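Local coordinates for protein F1 (Vaccinia virus ankara, PDB 4D2M) that probably blocks apoptosis of the infected cell as a viral Bcl-2-like protein, binding BH3 helices of pro-apoptotic partners such as Bim, at residues F121-N126 with L164-T168; K133-L139 with D171-Y177. The protein carries 1 engineered substitution. All coordinates share one frame; numbering follows the deposited sequence.

Interaction 1: residues F121-N126 with L164-T168. Engineered in segment 121-126: Phe121 (natural residue Ile).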
# COMPACT_ATOMS: atom_id res chain seq x y z
N PHE A 121 -6.47 -10.62 -12.58
CA PHE A 121 -7.90 -10.92 -12.48
C PHE A 121 -8.72 -9.68 -12.79
O PHE A 121 -9.73 -9.75 -13.49
CB PHE A 121 -8.27 -11.47 -11.10
CG PHE A 121 -9.74 -11.77 -10.95
CD1 PHE A 121 -10.32 -12.79 -11.68
CD2 PHE A 121 -10.54 -11.02 -10.10
CE1 PHE A 121 -11.67 -13.07 -11.56
CE2 PHE A 121 -11.89 -11.30 -9.98
CZ PHE A 121 -12.46 -12.32 -10.71
N ASN A 122 -8.29 -8.54 -12.26
CA ASN A 122 -8.95 -7.27 -12.54
C ASN A 122 -9.09 -7.02 -14.04
O ASN A 122 -10.15 -6.63 -14.51
CB ASN A 122 -8.18 -6.11 -11.91
CG ASN A 122 -8.76 -4.76 -12.28
OD1 ASN A 122 -9.72 -4.29 -11.66
ND2 ASN A 122 -8.18 -4.13 -13.29
N ASN A 123 -8.01 -7.28 -14.77
CA ASN A 123 -7.98 -7.05 -16.21
C ASN A 123 -8.90 -8.00 -16.97
O ASN A 123 -9.53 -7.60 -17.96
CB ASN A 123 -6.54 -7.18 -16.73
CG ASN A 123 -5.62 -6.09 -16.19
OD1 ASN A 123 -6.08 -5.08 -15.66
ND2 ASN A 123 -4.31 -6.30 -16.32
N GLU A 124 -8.99 -9.24 -16.51
CA GLU A 124 -9.89 -10.21 -17.13
C GLU A 124 -11.34 -9.85 -16.86
O GLU A 124 -12.20 -9.99 -17.73
CB GLU A 124 -9.60 -11.63 -16.61
CG GLU A 124 -8.21 -12.14 -16.93
CD GLU A 124 -7.90 -12.15 -18.42
OE1 GLU A 124 -8.84 -12.25 -19.23
OE2 GLU A 124 -6.70 -12.06 -18.78
N VAL A 125 -11.62 -9.38 -15.65
CA VAL A 125 -12.96 -8.90 -15.30
C VAL A 125 -13.32 -7.72 -16.20
O VAL A 125 -14.42 -7.66 -16.74
CB VAL A 125 -13.04 -8.49 -13.81
CG1 VAL A 125 -14.33 -7.73 -13.48
CG2 VAL A 125 -12.93 -9.71 -12.92
N ASN A 126 -12.38 -6.79 -16.35
CA ASN A 126 -12.60 -5.63 -17.21
C ASN A 126 -12.94 -6.08 -18.63
O ASN A 126 -13.85 -5.54 -19.26
CB ASN A 126 -11.36 -4.73 -17.22
CG ASN A 126 -11.56 -3.48 -18.05
OD1 ASN A 126 -12.28 -2.57 -17.66
ND2 ASN A 126 -10.90 -3.42 -19.21
N LEU A 164 -9.66 -1.30 -6.14
CA LEU A 164 -9.41 -1.55 -7.55
C LEU A 164 -10.62 -2.14 -8.26
O LEU A 164 -11.10 -1.59 -9.25
CB LEU A 164 -8.21 -2.49 -7.71
CG LEU A 164 -7.94 -3.05 -9.11
CD1 LEU A 164 -7.85 -1.93 -10.14
CD2 LEU A 164 -6.66 -3.88 -9.11
N LEU A 165 -11.14 -3.25 -7.74
CA LEU A 165 -12.20 -3.97 -8.43
C LEU A 165 -13.50 -3.17 -8.48
O LEU A 165 -14.29 -3.32 -9.42
CB LEU A 165 -12.44 -5.33 -7.77
CG LEU A 165 -11.67 -6.51 -8.38
CD1 LEU A 165 -12.19 -6.83 -9.78
CD2 LEU A 165 -10.17 -6.24 -8.40
N SER A 166 -13.72 -2.32 -7.49
CA SER A 166 -14.92 -1.48 -7.46
C SER A 166 -14.95 -0.52 -8.65
O SER A 166 -16.00 -0.31 -9.26
CB SER A 166 -15.00 -0.69 -6.15
OG SER A 166 -13.85 0.12 -5.97
N HIS A 167 -13.79 0.05 -8.98
CA HIS A 167 -13.67 0.88 -10.18
C HIS A 167 -14.03 0.07 -11.41
O HIS A 167 -14.84 0.49 -12.23
CB HIS A 167 -12.24 1.42 -10.33
CG HIS A 167 -11.97 2.64 -9.50
ND1 HIS A 167 -12.19 3.92 -9.96
CD2 HIS A 167 -11.48 2.77 -8.24
CE1 HIS A 167 -11.85 4.78 -9.02
NE2 HIS A 167 -11.43 4.11 -7.97
N THR A 168 -13.42 -1.11 -11.53
CA THR A 168 -13.61 -1.97 -12.70
C THR A 168 -15.05 -2.46 -12.84
O THR A 168 -15.56 -2.54 -13.96
CB THR A 168 -12.68 -3.20 -12.63
OG1 THR A 168 -11.33 -2.77 -12.39
CG2 THR A 168 -12.73 -3.99 -13.93
O HOH W 1 -14.66 -1.95 -16.27

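Interaction 2: residues K133-L139 with D171-Y177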
# COMPACT_ATOMS: atom_id res chain seq x y z
N LYS A 133 -22.79 -7.16 -21.07
CA LYS A 133 -23.41 -5.98 -20.47
C LYS A 133 -24.63 -6.32 -19.62
O LYS A 133 -25.47 -5.46 -19.35
CB LYS A 133 -23.79 -4.97 -21.56
CG LYS A 133 -22.59 -4.35 -22.27
CD LYS A 133 -21.84 -3.39 -21.36
CE LYS A 133 -20.49 -3.00 -21.93
NZ LYS A 133 -19.63 -2.35 -20.90
N GLY A 134 -24.73 -7.57 -19.19
CA GLY A 134 -25.80 -7.99 -18.31
C GLY A 134 -25.52 -7.60 -16.87
O GLY A 134 -24.37 -7.34 -16.51
N LEU A 135 -26.57 -7.54 -16.05
CA LEU A 135 -26.42 -7.19 -14.65
C LEU A 135 -25.76 -8.32 -13.86
O LEU A 135 -24.99 -8.07 -12.94
CB LEU A 135 -27.78 -6.86 -14.03
CG LEU A 135 -27.80 -6.60 -12.52
CD1 LEU A 135 -27.05 -5.31 -12.19
CD2 LEU A 135 -29.23 -6.54 -12.00
N GLY A 136 -26.07 -9.55 -14.25
CA GLY A 136 -25.63 -10.73 -13.52
C GLY A 136 -24.13 -10.85 -13.31
O GLY A 136 -23.69 -11.14 -12.20
N VAL A 137 -23.35 -10.65 -14.37
CA VAL A 137 -21.91 -10.84 -14.28
C VAL A 137 -21.29 -9.82 -13.33
O VAL A 137 -20.27 -10.09 -12.69
CB VAL A 137 -21.24 -10.77 -15.67
CG1 VAL A 137 -21.31 -9.36 -16.27
CG2 VAL A 137 -19.79 -11.25 -15.59
N ARG A 138 -21.92 -8.66 -13.23
CA ARG A 138 -21.44 -7.59 -12.35
C ARG A 138 -21.75 -7.91 -10.89
O ARG A 138 -20.91 -7.71 -10.02
CB ARG A 138 -22.05 -6.26 -12.77
CG ARG A 138 -21.40 -5.69 -14.02
CD ARG A 138 -22.36 -4.89 -14.88
NE ARG A 138 -21.65 -4.32 -16.03
CZ ARG A 138 -21.49 -4.93 -17.20
NH1 ARG A 138 -21.98 -6.15 -17.40
NH2 ARG A 138 -20.82 -4.33 -18.18
N LEU A 139 -22.96 -8.40 -10.64
CA LEU A 139 -23.35 -8.82 -9.30
C LEU A 139 -22.53 -10.03 -8.84
O LEU A 139 -22.16 -10.12 -7.67
CB LEU A 139 -24.84 -9.17 -9.26
CG LEU A 139 -25.82 -8.01 -9.49
CD1 LEU A 139 -27.25 -8.52 -9.54
CD2 LEU A 139 -25.67 -6.95 -8.40
N ASP A 171 -18.82 0.12 -14.05
CA ASP A 171 -18.78 0.77 -15.36
C ASP A 171 -20.12 1.45 -15.59
O ASP A 171 -21.04 1.30 -14.79
CB ASP A 171 -18.47 -0.24 -16.47
CG ASP A 171 -19.50 -1.35 -16.56
OD1 ASP A 171 -20.37 -1.46 -15.67
OD2 ASP A 171 -19.44 -2.13 -17.54
N ASP A 172 -20.22 2.21 -16.68
CA ASP A 172 -21.43 2.97 -16.98
C ASP A 172 -22.65 2.06 -17.01
O ASP A 172 -23.73 2.44 -16.55
CB ASP A 172 -21.28 3.70 -18.31
CG ASP A 172 -20.12 4.66 -18.33
OD1 ASP A 172 -19.85 5.29 -17.28
OD2 ASP A 172 -19.46 4.79 -19.39
N CYS A 173 -22.47 0.86 -17.53
CA CYS A 173 -23.55 -0.11 -17.62
C CYS A 173 -24.09 -0.50 -16.25
O CYS A 173 -25.30 -0.55 -16.04
CB CYS A 173 -23.07 -1.36 -18.37
SG CYS A 173 -24.12 -2.80 -18.14
N PHE A 174 -23.18 -0.79 -15.31
CA PHE A 174 -23.59 -1.17 -13.96
C PHE A 174 -24.29 -0.01 -13.26
O PHE A 174 -25.31 -0.20 -12.60
CB PHE A 174 -22.39 -1.62 -13.13
CG PHE A 174 -22.77 -2.13 -11.76
CD1 PHE A 174 -23.58 -3.25 -11.63
CD2 PHE A 174 -22.32 -1.49 -10.62
CE1 PHE A 174 -23.93 -3.72 -10.37
CE2 PHE A 174 -22.66 -1.96 -9.36
CZ PHE A 174 -23.46 -3.08 -9.24
N VAL A 175 -23.73 1.19 -13.41
CA VAL A 175 -24.32 2.39 -12.83
C VAL A 175 -25.74 2.58 -13.33
O VAL A 175 -26.65 2.87 -12.56
CB VAL A 175 -23.47 3.63 -13.17
CG1 VAL A 175 -24.16 4.92 -12.71
CG2 VAL A 175 -22.11 3.51 -12.52
N ASP A 176 -25.94 2.40 -14.64
CA ASP A 176 -27.26 2.54 -15.23
C ASP A 176 -28.24 1.55 -14.61
O ASP A 176 -29.40 1.89 -14.38
CB ASP A 176 -27.19 2.33 -16.75
CG ASP A 176 -26.41 3.43 -17.45
OD1 ASP A 176 -26.25 4.52 -16.86
OD2 ASP A 176 -25.96 3.20 -18.59
N TYR A 177 -27.77 0.34 -14.31
CA TYR A 177 -28.62 -0.67 -13.70
C TYR A 177 -29.05 -0.26 -12.29
O TYR A 177 -30.23 -0.30 -11.96
CB TYR A 177 -27.91 -2.02 -13.65
CG TYR A 177 -28.02 -2.83 -14.92
CD1 TYR A 177 -29.26 -3.29 -15.37
CD2 TYR A 177 -26.90 -3.15 -15.67
CE1 TYR A 177 -29.36 -4.03 -16.53
CE2 TYR A 177 -27.00 -3.89 -16.83
CZ TYR A 177 -28.23 -4.33 -17.26
OH TYR A 177 -28.33 -5.07 -18.41
O HOH W 2 -20.64 0.17 -19.71
O HOH W 3 -29.06 -7.77 -17.56

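Interaction 1: residues F121-N126 with L164-T168
Asn122 and Thr168 meet obliquely through their polar ends. Thr168 OG1 is modelled only 2.3 Å from Asn122 OD1, too close to be trusted in detail, so a hydrogen bond from the hydroxyl is likely but its geometry is doubtful. Asn122 reaches across because CG stands anti to the backbone N (chi1 175°), beside its own carbonyl carbon. Leu164 comes from the opposite direction, its CG lying 3.3 Å from Asn122 OD1, while Leu165 CD2 flanks that oxygen at 3.8 Å. The Thr168 and Asn126 side chains cross at about a right angle, Thr168 CG2 lying 3.6 Å from Asn126 CB. Water 1 adds a bridge, donating to both Asn126 OD1 and Thr168 O. Engineered Phe121 carries Val125 CG2 over one ring face, 3.4 Å above the plane and offset toward the rim, and both side chains border Leu165 CD1. Asn123 of the second subunit bonds Asn122 ND2 through OD1 and Thr168 OG1 through ND2, and Asn126 ND2 pairs with Asn126 OD1 of that chain, so the buried amides also serve this interface. Nearly parallel helix segments, 12° apart with axes 9.9 Å from each other, here join helices 118-131 and 155-169 of an all-helical Bcl-2-like bundle.

Interaction 2: residues K133-L139 with D171-Y177
The guanidinium of Arg138 carries Cys173 SG over the centre of one face, 3.4 Å above the plane, and meets the carboxylate of Asp171 at its edge. The two flat groups lie 21° apart, nearly coplanar, and the grip is side-on: NE bonds Asp171 OD1 at 177°, while NH2 reaches Asp171 OD2 at 2.7 Å, each oxygen using its syn lone pair. Tyr177 holds Leu135 CB over the centre of one ring face, a CH-pi contact 3.9 Å from the centroid. At that ring's edge lies the Lys133 carbonyl, with O 3.0 Å from Tyr177 OH; Leu139 CD2 lies at the edge of the Phe174 ring. A bend at chi2 (148°) turns the arginine chain toward Asp171 as it slides past Phe174, Arg138 CB 3.6 Å from Phe174 CD1. Arg138 NH1 bonds Gly134 O and also Asn132 O, and together with the Asp171 grip these limit rotation of the guanidinium. Asp171 is also the N-cap of helix 172-180: Phe174 N donates to OD1 from above the carboxylate plane. Lys133 NZ adds a salt bridge with a weak, long hydrogen bond to Asp171 OD2. The start of helix 135-150 thus crosses helix 172-180 steeply, with Asp171 touching Met129 of helix 118-131 and Leu139 reaching helix 80-99.

Interactions 1 and 2 have centres 13 Å apart and alternate along the chain: helix 118-131 leads into helix 135-150, and helix 155-169 leads into helix 172-180. Each contact therefore joins one member of the first pair to one of the second, side by side in interaction 1 and steeply crossed in interaction 2. Helix 135-150 also packs against interaction 1, where Ile145 touches Phe121 and Leu165. Both border the bound Bim peptide: engineered Phe121 and Glu124 pack on its apolar side chains, while Leu135 and Leu139 each pack on an aromatic side chain of the peptide and Gly136 N bonds a polar one. Interaction 1 additionally faces the second subunit, and both touch the third.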